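Local coordinates for protein pectate lyase (Bacillus, PDB 3VMV) that probably cleaves the polygalacturonate backbone of pectin by elimination, as a secreted pectate lyase of polysaccharide lyase family 1, at residues I123-T126 / N131-I134; T258-G263 / N289-S294. All blocks are in the same frame, centred on the assembly; numbering follows the deposited sequence.

Contact 1: residues I123-T126 / N131-I134; sequences IEVT and NVWI
Ile123 and Val125 face Val132 and Ile134 across the inside of a parallel beta-helix, from strands 123-126 and 132-134 whose short axes come no closer than 10.5 Å and run nearly antiparallel, at 164°. That spacing is too wide for backbone pairing, and no hydrogen bond crosses; the two strands follow one another along the chain and sit on different faces of the helix, each bonding to neighbouring coils instead. Strand 123-126, for example, lies between strands 97-103 and 156-158. What joins the two faces is a buried layer of branched aliphatic side chains pointing inward. Ile123 and Ile134 reach toward each other tip to tip, CD1 of Ile123 lying 3.9 Å from CG2 of Ile134. Ile134 has the largest single share of the contact, because its two branches part company: CG2 goes to Ile123 CD1, while CG1, set anti to the carbonyl carbon (chi1 -68°), sends CD1 up against two methyls at once, Ile123 CG2 and Val125 CG2, each 4.1 Å away. Phe139 of strand 138-140, on the next face, touches both isoleucines and continues the apolar core there. Outside the coil, Glu124 points away from this core and forms a salt bridge with Lys159. Toward the corner at Asn131 the packing is lighter, a single methyl pair in which Val125 CG1 lies 4.3 Å from Val132 CG2.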
# COMPACT_ATOMS: atom_id res chain seq x y z
N ILE A 123 -2.60 1.18 6.69
CA ILE A 123 -1.53 0.22 6.93
C ILE A 123 -0.21 0.94 6.83
O ILE A 123 0.13 1.50 5.79
CB ILE A 123 -1.53 -0.94 5.94
CG1 ILE A 123 -2.88 -1.64 5.96
CG2 ILE A 123 -0.42 -1.96 6.32
CD1 ILE A 123 -3.01 -2.81 4.93
N GLU A 124 0.55 0.95 7.93
CA GLU A 124 1.90 1.48 7.94
C GLU A 124 2.88 0.33 7.95
O GLU A 124 2.80 -0.53 8.84
CB GLU A 124 2.13 2.37 9.17
CG GLU A 124 3.67 2.69 9.31
CD GLU A 124 4.05 3.91 10.16
OE1 GLU A 124 3.94 5.08 9.68
OE2 GLU A 124 4.55 3.71 11.29
N VAL A 125 3.81 0.29 6.98
CA VAL A 125 4.77 -0.80 6.91
C VAL A 125 6.15 -0.19 7.15
O VAL A 125 6.60 0.62 6.36
CB VAL A 125 4.71 -1.48 5.53
CG1 VAL A 125 5.69 -2.62 5.47
CG2 VAL A 125 3.28 -1.96 5.17
N THR A 126 6.82 -0.55 8.25
CA THR A 126 7.95 0.24 8.70
C THR A 126 8.96 -0.59 9.46
O THR A 126 8.84 -1.82 9.56
CB THR A 126 7.44 1.45 9.53
OG1 THR A 126 8.52 2.37 9.74
CG2 THR A 126 6.81 1.02 10.87
N ASN A 131 8.78 -8.72 3.03
CA ASN A 131 7.92 -9.81 2.53
C ASN A 131 6.51 -9.67 3.05
O ASN A 131 6.09 -10.39 3.92
CB ASN A 131 8.51 -11.20 2.81
CG ASN A 131 9.69 -11.47 1.91
OD1 ASN A 131 9.52 -11.89 0.75
ND2 ASN A 131 10.86 -11.15 2.39
N VAL A 132 5.84 -8.65 2.55
CA VAL A 132 4.52 -8.29 2.97
C VAL A 132 3.63 -8.23 1.74
O VAL A 132 4.01 -7.60 0.74
CB VAL A 132 4.54 -6.91 3.58
CG1 VAL A 132 3.15 -6.45 3.96
CG2 VAL A 132 5.49 -6.85 4.81
N TRP A 133 2.48 -8.89 1.81
CA TRP A 133 1.51 -8.91 0.72
C TRP A 133 0.20 -8.29 1.22
O TRP A 133 -0.39 -8.81 2.19
CB TRP A 133 1.33 -10.37 0.30
CG TRP A 133 0.46 -10.56 -0.92
CD1 TRP A 133 0.25 -9.64 -1.91
CD2 TRP A 133 -0.24 -11.74 -1.30
NE1 TRP A 133 -0.58 -10.18 -2.89
CE2 TRP A 133 -0.90 -11.46 -2.52
CE3 TRP A 133 -0.41 -13.01 -0.69
CZ2 TRP A 133 -1.67 -12.41 -3.18
CZ3 TRP A 133 -1.17 -13.96 -1.35
CH2 TRP A 133 -1.81 -13.64 -2.57
N ILE A 134 -0.20 -7.17 0.61
CA ILE A 134 -1.43 -6.44 0.97
C ILE A 134 -2.36 -6.63 -0.23
O ILE A 134 -2.09 -6.04 -1.27
CB ILE A 134 -1.07 -5.00 1.20
CG1 ILE A 134 -0.21 -4.94 2.46
CG2 ILE A 134 -2.38 -4.11 1.33
CD1 ILE A 134 0.52 -3.59 2.65

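Contact 2: residues T258-G263 / N289-S294; sequences TGFIKG and NSHLNS
A small surface cluster built round the imidazole of His291 joins two loops, 258-263 and 289-294. Ile261 lies over one face of that ring: its CB stands 4.0 Å from the ring centroid, 18° off the normal, a CH-pi contact, and its CD1 reaches CG of His291 at 3.7 Å. Leu292 CG covers part of the opposite face, so the ring is held between a side chain of the other loop and its own chain neighbour. His291 CG lies between its own backbone N and carbonyl carbon (chi1 60°), a rotamer that brings the ring up against Ile261. His291 belongs to a type I beta turn, Asn289 to Leu292, closed by the Leu292 N to Asn289 O bond. Both loops follow strands of the parallel beta-helix, 245-249 and 283-285, near one end of the solenoid. A water bridges the two loops in the plane of the imidazole, 2.9 Å from His291 NE2, and donates to Ile261 O at 2.8 Å. Phe260 crosses His291 at about a right angle, bringing CE2 to the imidazole edge, 4.0 Å from His291 CD2. Leu292 CD2 meets the Phe260 ring at its edge, 4.1 Å from CE2. Thr258 to Phe260 form an ST turn, Phe260 N donating to Thr258 OG1.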
# COMPACT_ATOMS: atom_id res chain seq x y z
N THR A 258 8.32 22.39 -8.72
CA THR A 258 9.22 21.77 -9.69
C THR A 258 8.95 22.19 -11.13
O THR A 258 9.74 21.89 -12.05
CB THR A 258 9.06 20.22 -9.68
OG1 THR A 258 7.73 19.91 -10.13
CG2 THR A 258 9.28 19.64 -8.30
N GLY A 259 7.80 22.83 -11.36
CA GLY A 259 7.41 23.27 -12.68
C GLY A 259 6.84 22.15 -13.53
O GLY A 259 6.42 22.39 -14.67
N PHE A 260 6.79 20.93 -12.97
CA PHE A 260 6.37 19.78 -13.77
C PHE A 260 4.85 19.81 -13.99
O PHE A 260 4.07 20.15 -13.08
CB PHE A 260 6.79 18.49 -13.04
CG PHE A 260 7.04 17.31 -13.95
CD1 PHE A 260 8.34 16.90 -14.21
CD2 PHE A 260 5.98 16.59 -14.49
CE1 PHE A 260 8.59 15.82 -15.05
CE2 PHE A 260 6.23 15.51 -15.35
CZ PHE A 260 7.55 15.13 -15.63
N ILE A 261 4.41 19.45 -15.18
CA ILE A 261 2.97 19.37 -15.44
C ILE A 261 2.30 18.33 -14.55
O ILE A 261 2.68 17.17 -14.59
CB ILE A 261 2.71 19.02 -16.93
CG1 ILE A 261 3.19 20.18 -17.81
CG2 ILE A 261 1.23 18.69 -17.17
CD1 ILE A 261 3.15 19.86 -19.29
N LYS A 262 1.29 18.74 -13.79
CA LYS A 262 0.63 17.83 -12.85
C LYS A 262 -0.21 16.79 -13.58
O LYS A 262 -1.09 17.14 -14.35
CB LYS A 262 -0.24 18.62 -11.87
CG LYS A 262 0.59 19.34 -10.81
CD LYS A 262 -0.31 20.24 -9.99
CE LYS A 262 0.31 20.65 -8.68
NZ LYS A 262 -0.78 21.40 -7.97
N GLY A 263 0.10 15.52 -13.36
CA GLY A 263 -0.46 14.48 -14.21
C GLY A 263 -0.20 13.12 -13.60
O GLY A 263 -0.07 12.96 -12.39
N ASN A 289 -0.45 13.76 -20.92
CA ASN A 289 0.57 12.75 -21.13
C ASN A 289 1.55 13.03 -22.26
O ASN A 289 2.63 12.40 -22.30
CB ASN A 289 -0.06 11.37 -21.35
CG ASN A 289 -0.79 11.27 -22.67
OD1 ASN A 289 -0.24 10.78 -23.66
ND2 ASN A 289 -2.04 11.71 -22.69
N SER A 290 1.20 13.93 -23.17
CA SER A 290 2.07 14.14 -24.35
C SER A 290 3.46 14.71 -24.01
O SER A 290 4.40 14.58 -24.80
CB SER A 290 1.36 15.01 -25.38
OG SER A 290 1.20 16.33 -24.90
N HIS A 291 3.58 15.30 -22.84
CA HIS A 291 4.82 15.88 -22.38
C HIS A 291 5.79 14.87 -21.82
O HIS A 291 6.95 15.21 -21.51
CB HIS A 291 4.51 16.90 -21.28
CG HIS A 291 3.83 16.31 -20.09
ND1 HIS A 291 2.50 15.92 -20.13
CD2 HIS A 291 4.29 15.99 -18.86
CE1 HIS A 291 2.17 15.40 -18.97
NE2 HIS A 291 3.23 15.44 -18.17
N LEU A 292 5.31 13.63 -21.62
CA LEU A 292 6.10 12.58 -20.96
C LEU A 292 7.08 11.81 -21.88
O LEU A 292 6.77 11.52 -23.05
CB LEU A 292 5.17 11.56 -20.32
CG LEU A 292 4.34 12.15 -19.20
CD1 LEU A 292 3.27 11.10 -18.76
CD2 LEU A 292 5.24 12.54 -18.04
N ASN A 293 8.25 11.53 -21.33
CA ASN A 293 9.25 10.67 -21.93
C ASN A 293 9.69 9.67 -20.87
O ASN A 293 9.65 9.99 -19.68
CB ASN A 293 10.52 11.48 -22.30
CG ASN A 293 10.26 12.62 -23.30
OD1 ASN A 293 9.87 12.37 -24.42
ND2 ASN A 293 10.49 13.87 -22.88
N SER A 294 10.07 8.46 -21.27
CA SER A 294 10.72 7.53 -20.35
C SER A 294 12.11 8.04 -20.01
O SER A 294 12.86 8.45 -20.88
CB SER A 294 10.83 6.12 -20.92
OG SER A 294 9.56 5.48 -21.00
O HOH W 1 2.63 14.56 -15.50

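In the fold
Chain order runs from contact 1 to contact 2, and the two are in series: the first has closed well before the second opens, so they neither nest nor cross. Contact 1 spans a four-residue connection and ties two successive faces of one coil across the core, near the middle of the solenoid. The chain then winds on through further coils up to strand 245-249. Contact 2 closes a longer excursion, 25 residues that include strands 265-266, 276-280 and 283-285, and joins the loop before strand 265-266 to the one that leads toward helix 309-319. The centres of contact 1 and contact 2 are about 30 Å apart, and the nearest atoms of contact 1 and contact 2 about 21 Å.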